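Long-range contacts in petrobactin biosynthesis protein AsbB (Bacillus anthracis, PDB 3TO3), which catalyses the ATP-dependent condensation of spermidine with citryl-spermidine intermediates in the biosynthesis of the siderophore petrobactin: residues Y391-D402 with E519-Y528; R26-Y37 with D159-Y167. All coordinates share one frame; numbering follows the deposited sequence.

Contact 1: residues Y391-D402 with E519-Y528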
loop_
_atom_site.group_PDB
_atom_site.type_symbol
_atom_site.label_atom_id
_atom_site.label_comp_id
_atom_site.label_asym_id
_atom_site.label_seq_id
_atom_site.Cartn_x
_atom_site.Cartn_y
_atom_site.Cartn_z
ATOM N N TYR B 391 13.332 -31.368 3.132
ATOM C CA TYR B 391 12.683 -31.566 1.836
ATOM C C TYR B 391 13.025 -30.545 0.751
ATOM O O TYR B 391 12.407 -30.541 -0.294
ATOM C CB TYR B 391 11.177 -31.825 1.964
ATOM C CG TYR B 391 10.445 -30.953 2.957
ATOM C CD1 TYR B 391 9.910 -29.710 2.576
ATOM C CD2 TYR B 391 10.272 -31.365 4.281
ATOM C CE1 TYR B 391 9.212 -28.891 3.491
ATOM C CE2 TYR B 391 9.578 -30.541 5.217
ATOM C CZ TYR B 391 9.042 -29.321 4.806
ATOM O OH TYR B 391 8.357 -28.519 5.718
ATOM N N ALA B 392 13.943 -29.624 1.034
ATOM C CA ALA B 392 14.416 -28.704 -0.011
ATOM C C ALA B 392 15.221 -29.423 -1.086
ATOM O O ALA B 392 15.773 -30.492 -0.841
ATOM C CB ALA B 392 15.252 -27.564 0.584
ATOM N N LYS B 393 15.305 -28.811 -2.261
ATOM C CA LYS B 393 16.130 -29.326 -3.353
ATOM C C LYS B 393 17.078 -28.254 -3.875
ATOM O O LYS B 393 16.847 -27.059 -3.670
ATOM C CB LYS B 393 15.252 -29.805 -4.503
ATOM C CG LYS B 393 14.358 -30.957 -4.164
ATOM C CD LYS B 393 13.270 -31.048 -5.198
ATOM C CE LYS B 393 11.992 -31.599 -4.603
ATOM N NZ LYS B 393 11.143 -32.231 -5.668
ATOM N N GLU B 394 18.148 -28.694 -4.534
ATOM C CA GLU B 394 19.112 -27.815 -5.190
ATOM C C GLU B 394 18.494 -27.272 -6.472
ATOM O O GLU B 394 17.532 -27.853 -6.991
ATOM C CB GLU B 394 20.408 -28.570 -5.532
ATOM C CG GLU B 394 21.148 -29.177 -4.363
ATOM C CD GLU B 394 21.907 -28.148 -3.518
ATOM O OE1 GLU B 394 21.587 -26.936 -3.572
ATOM O OE2 GLU B 394 22.835 -28.565 -2.790
ATOM N N LYS B 395 19.057 -26.192 -7.008
ATOM C CA LYS B 395 18.493 -25.630 -8.225
ATOM C C LYS B 395 18.200 -26.711 -9.269
ATOM O O LYS B 395 17.165 -26.646 -9.952
ATOM C CB LYS B 395 19.396 -24.549 -8.814
ATOM C CG LYS B 395 18.701 -23.702 -9.902
ATOM C CD LYS B 395 19.597 -22.556 -10.395
ATOM C CE LYS B 395 18.791 -21.348 -10.869
ATOM N NZ LYS B 395 19.692 -20.224 -11.281
ATOM N N ASP B 396 19.089 -27.707 -9.375
ATOM C CA ASP B 396 18.976 -28.764 -10.406
ATOM C C ASP B 396 18.046 -29.927 -10.010
ATOM O O ASP B 396 17.907 -30.909 -10.767
ATOM C CB ASP B 396 20.355 -29.322 -10.811
ATOM C CG ASP B 396 21.013 -30.175 -9.706
ATOM O OD1 ASP B 396 20.354 -30.483 -8.678
ATOM O OD2 ASP B 396 22.201 -30.544 -9.864
ATOM N N GLY B 397 17.449 -29.825 -8.815
ATOM C CA GLY B 397 16.466 -30.801 -8.359
ATOM C C GLY B 397 16.930 -31.889 -7.404
ATOM O O GLY B 397 16.127 -32.653 -6.898
ATOM N N THR B 398 18.228 -31.991 -7.172
ATOM C CA THR B 398 18.752 -32.977 -6.234
ATOM C C THR B 398 18.350 -32.595 -4.816
ATOM O O THR B 398 18.683 -31.515 -4.372
ATOM C CB THR B 398 20.290 -32.980 -6.282
ATOM O OG1 THR B 398 20.701 -33.147 -7.628
ATOM C CG2 THR B 398 20.865 -34.093 -5.435
ATOM N N PRO B 399 17.664 -33.489 -4.096
ATOM C CA PRO B 399 17.352 -33.191 -2.698
ATOM C C PRO B 399 18.630 -32.817 -1.963
ATOM O O PRO B 399 19.664 -33.446 -2.193
ATOM C CB PRO B 399 16.818 -34.528 -2.180
ATOM C CG PRO B 399 16.256 -35.192 -3.414
ATOM C CD PRO B 399 17.294 -34.867 -4.447
ATOM N N ILE B 400 18.581 -31.812 -1.104
ATOM C CA ILE B 400 19.786 -31.446 -0.389
ATOM C C ILE B 400 20.211 -32.523 0.634
ATOM O O ILE B 400 21.365 -32.550 1.032
ATOM C CB ILE B 400 19.685 -30.063 0.292
ATOM C CG1 ILE B 400 18.782 -30.143 1.502
ATOM C CG2 ILE B 400 19.244 -28.968 -0.682
ATOM C CD1 ILE B 400 19.421 -29.516 2.692
ATOM N N ILE B 401 19.309 -33.432 1.012
ATOM C CA ILE B 401 19.684 -34.494 1.939
ATOM C C ILE B 401 20.338 -35.664 1.218
ATOM O O ILE B 401 20.647 -36.692 1.839
ATOM C CB ILE B 401 18.515 -35.011 2.859
ATOM C CG1 ILE B 401 17.359 -35.578 2.037
ATOM C CG2 ILE B 401 18.021 -33.911 3.811
ATOM C CD1 ILE B 401 16.246 -36.165 2.882
ATOM N N ASP B 402 20.543 -35.517 -0.091
ATOM C CA ASP B 402 20.990 -36.638 -0.914
ATOM C C ASP B 402 22.228 -37.352 -0.355
ATOM O O ASP B 402 22.180 -38.562 -0.104
ATOM C CB ASP B 402 21.183 -36.210 -2.365
ATOM C CG ASP B 402 21.611 -37.368 -3.276
ATOM O OD1 ASP B 402 20.729 -38.160 -3.688
ATOM O OD2 ASP B 402 22.826 -37.476 -3.592
ATOM N N GLU B 519 5.721 -33.527 3.242
ATOM C CA GLU B 519 6.469 -33.039 2.080
ATOM C C GLU B 519 7.710 -33.893 1.851
ATOM O O GLU B 519 8.087 -34.152 0.714
ATOM C CB GLU B 519 6.892 -31.586 2.272
ATOM C CG GLU B 519 5.720 -30.608 2.341
ATOM C CD GLU B 519 5.016 -30.367 0.991
ATOM O OE1 GLU B 519 3.864 -29.861 1.038
ATOM O OE2 GLU B 519 5.600 -30.661 -0.097
ATOM N N LEU B 520 8.347 -34.330 2.932
ATOM C CA LEU B 520 9.485 -35.260 2.815
ATOM C C LEU B 520 9.076 -36.589 2.135
ATOM O O LEU B 520 9.782 -37.080 1.269
ATOM C CB LEU B 520 10.121 -35.529 4.188
ATOM C CG LEU B 520 11.375 -36.402 4.258
ATOM C CD1 LEU B 520 12.565 -35.785 3.441
ATOM C CD2 LEU B 520 11.756 -36.637 5.714
ATOM N N ALA B 521 7.937 -37.157 2.529
ATOM C CA ALA B 521 7.428 -38.374 1.910
ATOM C C ALA B 521 7.266 -38.195 0.393
ATOM O O ALA B 521 7.569 -39.091 -0.389
ATOM C CB ALA B 521 6.100 -38.785 2.547
ATOM N N PHE B 522 6.810 -37.028 -0.024
ATOM C CA PHE B 522 6.757 -36.727 -1.457
ATOM C C PHE B 522 8.126 -36.757 -2.158
ATOM O O PHE B 522 8.250 -37.247 -3.277
ATOM C CB PHE B 522 6.119 -35.354 -1.689
ATOM C CG PHE B 522 4.658 -35.302 -1.370
ATOM C CD1 PHE B 522 3.847 -36.388 -1.610
ATOM C CD2 PHE B 522 4.100 -34.161 -0.824
ATOM C CE1 PHE B 522 2.506 -36.327 -1.315
ATOM C CE2 PHE B 522 2.777 -34.103 -0.516
ATOM C CZ PHE B 522 1.976 -35.186 -0.762
ATOM N N VAL B 523 9.135 -36.189 -1.506
ATOM C CA VAL B 523 10.472 -36.129 -2.052
ATOM C C VAL B 523 11.058 -37.534 -2.144
ATOM O O VAL B 523 11.612 -37.920 -3.161
ATOM C CB VAL B 523 11.378 -35.212 -1.224
ATOM C CG1 VAL B 523 12.816 -35.429 -1.606
ATOM C CG2 VAL B 523 11.005 -33.761 -1.456
ATOM N N LEU B 524 10.859 -38.327 -1.104
ATOM C CA LEU B 524 11.393 -39.667 -1.103
ATOM C C LEU B 524 10.753 -40.498 -2.218
ATOM O O LEU B 524 11.467 -41.182 -2.954
ATOM C CB LEU B 524 11.247 -40.320 0.278
ATOM C CG LEU B 524 12.059 -39.655 1.396
ATOM C CD1 LEU B 524 11.906 -40.451 2.674
ATOM C CD2 LEU B 524 13.569 -39.469 1.047
ATOM N N ALA B 525 9.422 -40.433 -2.347
ATOM C CA ALA B 525 8.723 -41.142 -3.438
ATOM C C ALA B 525 9.180 -40.715 -4.844
ATOM O O ALA B 525 9.461 -41.556 -5.711
ATOM C CB ALA B 525 7.202 -40.987 -3.334
ATOM N N ASP B 526 9.234 -39.414 -5.092
ATOM C CA ASP B 526 9.481 -39.009 -6.465
ATOM C C ASP B 526 10.948 -39.056 -6.875
ATOM O O ASP B 526 11.251 -39.271 -8.024
ATOM C CB ASP B 526 8.794 -37.678 -6.771
ATOM C CG ASP B 526 7.263 -37.750 -6.542
ATOM O OD1 ASP B 526 6.591 -38.649 -7.111
ATOM O OD2 ASP B 526 6.747 -36.926 -5.761
ATOM N N LYS B 527 11.842 -38.782 -5.942
ATOM C CA LYS B 527 13.272 -38.892 -6.184
ATOM C C LYS B 527 13.933 -40.266 -6.016
ATOM O O LYS B 527 14.909 -40.587 -6.694
ATOM C CB LYS B 527 14.018 -37.840 -5.363
ATOM C CG LYS B 527 13.518 -36.411 -5.641
ATOM C CD LYS B 527 13.676 -36.076 -7.113
ATOM C CE LYS B 527 13.765 -34.574 -7.275
ATOM N NZ LYS B 527 13.878 -34.107 -8.695
ATOM N N TYR B 528 13.558 -40.953 -4.961
ATOM C CA TYR B 528 14.092 -42.266 -4.661
ATOM C C TYR B 528 13.204 -43.484 -4.874
ATOM O O TYR B 528 13.619 -44.601 -4.571
ATOM C CB TYR B 528 14.783 -42.255 -3.296
ATOM C CG TYR B 528 15.717 -41.058 -3.134
ATOM C CD1 TYR B 528 16.967 -41.054 -3.715
ATOM C CD2 TYR B 528 15.327 -39.923 -2.445
ATOM C CE1 TYR B 528 17.828 -39.966 -3.588
ATOM C CE2 TYR B 528 16.187 -38.816 -2.309
ATOM C CZ TYR B 528 17.437 -38.859 -2.884
ATOM O OH TYR B 528 18.316 -37.805 -2.782
#

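Contact 2: residues R26-Y37 with D159-Y167. With ATP (adenosine-5'-triphosphate), chain E.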
loop_
_atom_site.group_PDB
_atom_site.type_symbol
_atom_site.label_atom_id
_atom_site.label_comp_id
_atom_site.label_asym_id
_atom_site.label_seq_id
_atom_site.Cartn_x
_atom_site.Cartn_y
_atom_site.Cartn_z
ATOM N N ARG B 26 5.927 -22.842 -11.341
ATOM C CA ARG B 26 5.819 -23.365 -9.993
ATOM C C ARG B 26 4.611 -22.749 -9.262
ATOM O O ARG B 26 3.831 -23.462 -8.615
ATOM C CB ARG B 26 7.101 -23.130 -9.204
ATOM C CG ARG B 26 6.975 -23.502 -7.730
ATOM C CD ARG B 26 8.136 -23.008 -6.879
ATOM N NE ARG B 26 7.760 -23.134 -5.480
ATOM C CZ ARG B 26 8.486 -22.735 -4.438
ATOM N NH1 ARG B 26 9.695 -22.183 -4.613
ATOM N NH2 ARG B 26 8.005 -22.912 -3.202
ATOM N N VAL B 27 4.446 -21.436 -9.390
ATOM C CA VAL B 27 3.389 -20.747 -8.677
ATOM C C VAL B 27 2.027 -21.165 -9.198
ATOM O O VAL B 27 1.098 -21.341 -8.428
ATOM C CB VAL B 27 3.564 -19.209 -8.726
ATOM C CG1 VAL B 27 2.295 -18.513 -8.277
ATOM C CG2 VAL B 27 4.753 -18.771 -7.844
ATOM N N LEU B 28 1.909 -21.350 -10.511
ATOM C CA LEU B 28 0.689 -21.902 -11.060
ATOM C C LEU B 28 0.429 -23.322 -10.538
ATOM O O LEU B 28 -0.698 -23.666 -10.187
ATOM C CB LEU B 28 0.732 -21.910 -12.583
ATOM C CG LEU B 28 0.340 -20.597 -13.232
ATOM C CD1 LEU B 28 0.613 -20.689 -14.727
ATOM C CD2 LEU B 28 -1.131 -20.394 -12.970
ATOM N N ARG B 29 1.475 -24.138 -10.484
ATOM C CA ARG B 29 1.325 -25.513 -10.031
ATOM C C ARG B 29 0.777 -25.565 -8.592
ATOM O O ARG B 29 -0.195 -26.285 -8.312
ATOM C CB ARG B 29 2.651 -26.279 -10.178
ATOM C CG ARG B 29 2.627 -27.673 -9.592
ATOM C CD ARG B 29 3.960 -28.418 -9.817
ATOM N NE ARG B 29 5.081 -27.797 -9.090
ATOM C CZ ARG B 29 5.174 -27.714 -7.758
ATOM N NH1 ARG B 29 4.216 -28.203 -6.984
ATOM N NH2 ARG B 29 6.221 -27.128 -7.186
ATOM N N GLN B 30 1.380 -24.789 -7.689
ATOM C CA GLN B 30 0.975 -24.843 -6.289
ATOM C C GLN B 30 -0.458 -24.283 -6.215
ATOM O O GLN B 30 -1.301 -24.847 -5.521
ATOM C CB GLN B 30 1.969 -24.118 -5.351
ATOM C CG GLN B 30 3.392 -24.769 -5.356
ATOM C CD GLN B 30 4.378 -24.193 -4.322
ATOM O OE1 GLN B 30 5.576 -24.532 -4.327
ATOM N NE2 GLN B 30 3.873 -23.352 -3.411
ATOM N N LEU B 31 -0.748 -23.238 -6.998
ATOM C CA LEU B 31 -2.115 -22.682 -7.042
ATOM C C LEU B 31 -3.165 -23.737 -7.428
ATOM O O LEU B 31 -4.153 -23.919 -6.732
ATOM C CB LEU B 31 -2.216 -21.473 -7.975
ATOM C CG LEU B 31 -3.581 -20.790 -8.183
ATOM C CD1 LEU B 31 -4.177 -20.250 -6.884
ATOM C CD2 LEU B 31 -3.432 -19.651 -9.176
ATOM N N VAL B 32 -2.942 -24.434 -8.538
ATOM C CA VAL B 32 -3.937 -25.348 -9.021
ATOM C C VAL B 32 -4.078 -26.508 -8.025
ATOM O O VAL B 32 -5.186 -26.892 -7.677
ATOM C CB VAL B 32 -3.634 -25.807 -10.490
ATOM C CG1 VAL B 32 -4.589 -26.905 -10.926
ATOM C CG2 VAL B 32 -3.732 -24.598 -11.460
ATOM N N GLU B 33 -2.953 -27.019 -7.532
ATOM C CA GLU B 33 -2.958 -28.062 -6.503
ATOM C C GLU B 33 -3.835 -27.712 -5.333
ATOM O O GLU B 33 -4.647 -28.531 -4.892
ATOM C CB GLU B 33 -1.536 -28.387 -6.007
ATOM C CG GLU B 33 -0.714 -29.085 -7.076
ATOM C CD GLU B 33 0.740 -29.373 -6.675
ATOM O OE1 GLU B 33 1.170 -28.977 -5.556
ATOM O OE2 GLU B 33 1.456 -30.011 -7.499
ATOM N N SER B 34 -3.705 -26.495 -4.825
ATOM C CA SER B 34 -4.496 -26.165 -3.644
ATOM C C SER B 34 -5.959 -25.829 -3.982
ATOM O O SER B 34 -6.840 -26.106 -3.166
ATOM C CB SER B 34 -3.842 -25.087 -2.757
ATOM O OG SER B 34 -3.835 -23.838 -3.402
ATOM N N LEU B 35 -6.228 -25.275 -5.169
ATOM C CA LEU B 35 -7.630 -25.007 -5.541
ATOM C C LEU B 35 -8.403 -26.336 -5.691
ATOM O O LEU B 35 -9.530 -26.449 -5.245
ATOM C CB LEU B 35 -7.739 -24.173 -6.815
ATOM C CG LEU B 35 -7.222 -22.725 -6.775
ATOM C CD1 LEU B 35 -7.235 -22.150 -8.163
ATOM C CD2 LEU B 35 -8.058 -21.878 -5.862
ATOM N N ILE B 36 -7.771 -27.347 -6.281
ATOM C CA ILE B 36 -8.406 -28.638 -6.401
ATOM C C ILE B 36 -8.434 -29.353 -5.049
ATOM O O ILE B 36 -9.484 -29.836 -4.633
ATOM C CB ILE B 36 -7.713 -29.520 -7.413
ATOM C CG1 ILE B 36 -7.615 -28.815 -8.753
ATOM C CG2 ILE B 36 -8.446 -30.871 -7.576
ATOM C CD1 ILE B 36 -6.819 -29.642 -9.764
ATOM N N TYR B 37 -7.298 -29.397 -4.355
ATOM C CA TYR B 37 -7.234 -30.095 -3.073
ATOM C C TYR B 37 -8.334 -29.614 -2.108
ATOM O O TYR B 37 -8.973 -30.412 -1.469
ATOM C CB TYR B 37 -5.865 -29.915 -2.398
ATOM C CG TYR B 37 -5.655 -30.734 -1.117
ATOM C CD1 TYR B 37 -5.959 -32.108 -1.069
ATOM C CD2 TYR B 37 -5.143 -30.144 0.028
ATOM C CE1 TYR B 37 -5.771 -32.839 0.077
ATOM C CE2 TYR B 37 -4.929 -30.876 1.177
ATOM C CZ TYR B 37 -5.246 -32.219 1.194
ATOM O OH TYR B 37 -5.036 -32.940 2.334
ATOM N N ASP B 159 13.613 -21.383 -1.281
ATOM C CA ASP B 159 12.398 -21.810 -1.988
ATOM C C ASP B 159 11.087 -21.378 -1.329
ATOM O O ASP B 159 10.084 -21.142 -2.014
ATOM C CB ASP B 159 12.422 -23.316 -2.311
ATOM C CG ASP B 159 13.377 -23.653 -3.482
ATOM O OD1 ASP B 159 13.490 -22.818 -4.413
ATOM O OD2 ASP B 159 14.023 -24.735 -3.459
ATOM N N GLY B 160 11.093 -21.236 -0.007
ATOM C CA GLY B 160 9.873 -20.852 0.672
ATOM C C GLY B 160 8.876 -21.996 0.638
ATOM O O GLY B 160 9.215 -23.160 0.399
ATOM N N HIS B 161 7.625 -21.662 0.862
ATOM C CA HIS B 161 6.619 -22.662 1.135
ATOM C C HIS B 161 6.199 -23.469 -0.098
ATOM O O HIS B 161 5.912 -22.910 -1.152
ATOM C CB HIS B 161 5.406 -21.979 1.761
ATOM C CG HIS B 161 4.673 -22.845 2.721
ATOM N ND1 HIS B 161 3.828 -23.855 2.305
ATOM C CD2 HIS B 161 4.661 -22.865 4.079
ATOM C CE1 HIS B 161 3.325 -24.459 3.371
ATOM N NE2 HIS B 161 3.815 -23.880 4.461
ATOM N N PRO B 162 6.208 -24.798 0.045
ATOM C CA PRO B 162 5.813 -25.855 -0.917
ATOM C C PRO B 162 4.277 -25.976 -1.130
ATOM O O PRO B 162 3.821 -26.626 -2.083
ATOM C CB PRO B 162 6.436 -27.138 -0.317
ATOM C CG PRO B 162 6.412 -26.856 1.224
ATOM C CD PRO B 162 6.591 -25.343 1.375
ATOM N N TYR B 163 3.494 -25.394 -0.220
ATOM C CA TYR B 163 2.040 -25.404 -0.360
ATOM C C TYR B 163 1.455 -24.074 -0.821
ATOM O O TYR B 163 0.842 -24.005 -1.901
ATOM C CB TYR B 163 1.364 -25.830 0.925
ATOM C CG TYR B 163 -0.114 -25.993 0.759
ATOM C CD1 TYR B 163 -0.654 -27.232 0.456
ATOM C CD2 TYR B 163 -0.982 -24.907 0.903
ATOM C CE1 TYR B 163 -2.014 -27.391 0.305
ATOM C CE2 TYR B 163 -2.338 -25.062 0.748
ATOM C CZ TYR B 163 -2.853 -26.308 0.449
ATOM O OH TYR B 163 -4.201 -26.500 0.297
ATOM N N HIS B 164 1.625 -23.032 -0.000
ATOM C CA HIS B 164 1.007 -21.726 -0.274
ATOM C C HIS B 164 1.417 -21.212 -1.638
ATOM O O HIS B 164 2.595 -20.995 -1.881
ATOM C CB HIS B 164 1.383 -20.665 0.778
ATOM C CG HIS B 164 0.799 -20.917 2.127
ATOM N ND1 HIS B 164 -0.559 -20.890 2.364
ATOM C CD2 HIS B 164 1.389 -21.170 3.322
ATOM C CE1 HIS B 164 -0.780 -21.126 3.647
ATOM N NE2 HIS B 164 0.383 -21.291 4.251
ATOM N N PRO B 165 0.436 -21.001 -2.532
ATOM C CA PRO B 165 0.821 -20.535 -3.870
ATOM C C PRO B 165 1.484 -19.147 -3.878
ATOM O O PRO B 165 2.374 -18.931 -4.714
ATOM C CB PRO B 165 -0.483 -20.603 -4.672
ATOM C CG PRO B 165 -1.577 -20.781 -3.643
ATOM C CD PRO B 165 -0.965 -21.457 -2.481
ATOM N N SER B 166 1.134 -18.223 -2.990
ATOM C CA SER B 166 2.059 -17.105 -2.924
ATOM C C SER B 166 2.926 -17.176 -1.644
ATOM O O SER B 166 2.545 -16.668 -0.578
ATOM C CB SER B 166 1.255 -15.801 -2.951
ATOM O OG SER B 166 0.335 -15.783 -1.885
ATOM N N TYR B 167 4.144 -17.682 -1.818
ATOM C CA TYR B 167 5.083 -17.923 -0.728
ATOM C C TYR B 167 6.123 -16.825 -0.525
ATOM O O TYR B 167 6.913 -16.871 0.413
ATOM C CB TYR B 167 5.809 -19.259 -1.017
ATOM C CG TYR B 167 6.335 -19.420 -2.456
ATOM C CD1 TYR B 167 7.562 -18.881 -2.836
ATOM C CD2 TYR B 167 5.590 -20.069 -3.434
ATOM C CE1 TYR B 167 8.050 -19.010 -4.136
ATOM C CE2 TYR B 167 6.072 -20.206 -4.745
ATOM C CZ TYR B 167 7.310 -19.672 -5.081
ATOM O OH TYR B 167 7.807 -19.778 -6.358
HETATM P PB ATP E . 8.035 -16.038 12.188
HETATM O O1B ATP E . 8.541 -14.629 12.004
HETATM O O2B ATP E . 6.781 -16.019 13.020
HETATM O O3B ATP E . 9.153 -16.913 12.864
HETATM P PA ATP E . 6.664 -16.138 9.842
HETATM O O1A ATP E . 6.495 -14.655 10.107
HETATM O O2A ATP E . 5.365 -16.918 10.013
HETATM O O3A ATP E . 7.731 -16.718 10.813
HETATM O "O5'" ATP E . 7.180 -16.287 8.366
HETATM C "C5'" ATP E . 7.990 -17.341 8.001
HETATM C "C4'" ATP E . 8.090 -17.620 6.609
HETATM O "O4'" ATP E . 8.568 -18.994 6.414
HETATM C "C3'" ATP E . 6.758 -17.554 5.966
HETATM O "O3'" ATP E . 6.762 -16.606 4.970
HETATM C "C2'" ATP E . 6.534 -18.903 5.416
HETATM O "O2'" ATP E . 5.871 -18.842 4.225
HETATM C "C1'" ATP E . 7.925 -19.409 5.247
HETATM N N9 ATP E . 8.052 -20.825 5.027
HETATM C C8 ATP E . 8.759 -21.370 4.021
HETATM N N7 ATP E . 8.661 -22.703 4.125
HETATM C C5 ATP E . 7.900 -23.014 5.198
HETATM C C6 ATP E . 7.485 -24.229 5.762
HETATM N N6 ATP E . 7.890 -25.467 5.155
HETATM N N1 ATP E . 6.707 -24.210 6.869
HETATM C C2 ATP E . 6.335 -23.037 7.424
HETATM N N3 ATP E . 6.717 -21.850 6.902
HETATM C C4 ATP E . 7.499 -21.805 5.790
HETATM O O HOH W 1 -0.449 -26.169 -3.146
#

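Contact 1: residues Y391-D402 with E519-Y528
The ring of Tyr-391 has one face laid on the helix: Glu-519 CB sits over its centre, 3.6 Å from the centroid, in a CH-pi contact 12° off the ring normal. At the far end of the contact Tyr-528 presents its edge, with Asp-402 OD1 in the ring plane, while CB of the neighbouring Lys-527 rides over one face toward the rim. Tyr-528 OH donates to Asp-402 OD1 over 2.6 Å, meeting the anti lone pair of that oxygen; carboxylate and ring are nearly coplanar, 17° apart. The carboxylate gets there because Asp-402 CG stands anti to the backbone N (chi1 -178°).

Between these two rings the packing is apolar. Val-523 divides its methyls between two residues, CG1 3.9 Å from Pro-399 CG and CG2 against CB of Tyr-391. Pro-399 CG is also 3.7 Å from Lys-527 CG, and Ile-401 CD1 meets Leu-520 CD1 at 3.7 Å. Toward solvent, Lys-393 and Lys-527 point their ends at each other with the NZ atoms 4.5 Å apart, a pairing likely to be mildly unfavourable.

The carboxylate of Glu-519 turns away to a salt bridge with Arg-80. Tyr-391 OH bonds Asn-516, from the same helix, and ATP N6, so a ring braced on helix 502-528 carries the hydroxyl that reads the adenine amino group.

Contact 2: residues R26-Y37 with D159-Y167
Arg-26 and Tyr-167 lie flat on each other, guanidinium centre 3.7 Å from the ring centroid and planes 12° apart, a cation-pi stack. The extended Arg-26 chain, CG anti to the backbone N (chi1 173°), carries the group there, and its edge does the bonding. NH1 and NH2 grip Asp-159 O end-on, NH1 at 2.8 Å; NE and NH2 take Gln-30 OE1 side-on, NE again at 2.8 Å. Both acceptors lie close to the guanidinium plane, which fixes its rotation. Gln-30 has its oxygen taken up by the arginine, which turns NE2 to the loop, where it donates to His-161 O over 3.1 Å at 159°.

A water donates to both Gln-30 O and Tyr-163 O, bridging helix and loop. Tyr-167 OH finds Asp-132 on helix 115-138, and Ser-34 OG bonds Thr-573. Tyr-163 OH, set 3.4 Å from Ser-34 CB and at the edge of the Tyr-37 ring, bonds Glu-38. Farther along the helix from Arg-26, Pro-165 CB packs on Leu-31 CB at 3.8 Å.

Within the loop, Tyr-163 N donates to His-161 ND1, tying down a ring whose CD2 lies 3.4 Å from ATP C5. Helix 18-37 thus acts as a second shell: it holds main-chain oxygens of the 159-167 loop, whose Gly-160, His-161 and Pro-162 form part of the ATP pocket of this IucA/IucC-family synthetase.

Contact 2 closes before contact 1 opens, so the two follow in series along the chain, with their centres about 17 Å apart. Each joins a loop to a helix, and the loops meet at the nucleotide, each lending residues to the ATP pocket. Pro-162 is where they touch, its CG 4.1 Å from Tyr-391 CE1 and its CB 3.6 Å from Glu-519 OE2. Helix 502-528 is part of contact 1 and also flanks contact 2, where Leu-514 and Phe-515 pack on Tyr-37 and Tyr-163 respectively. The adenine end of the pocket is therefore assembled from sequence-distant parts, backed by helix 18-37 and helix 502-528.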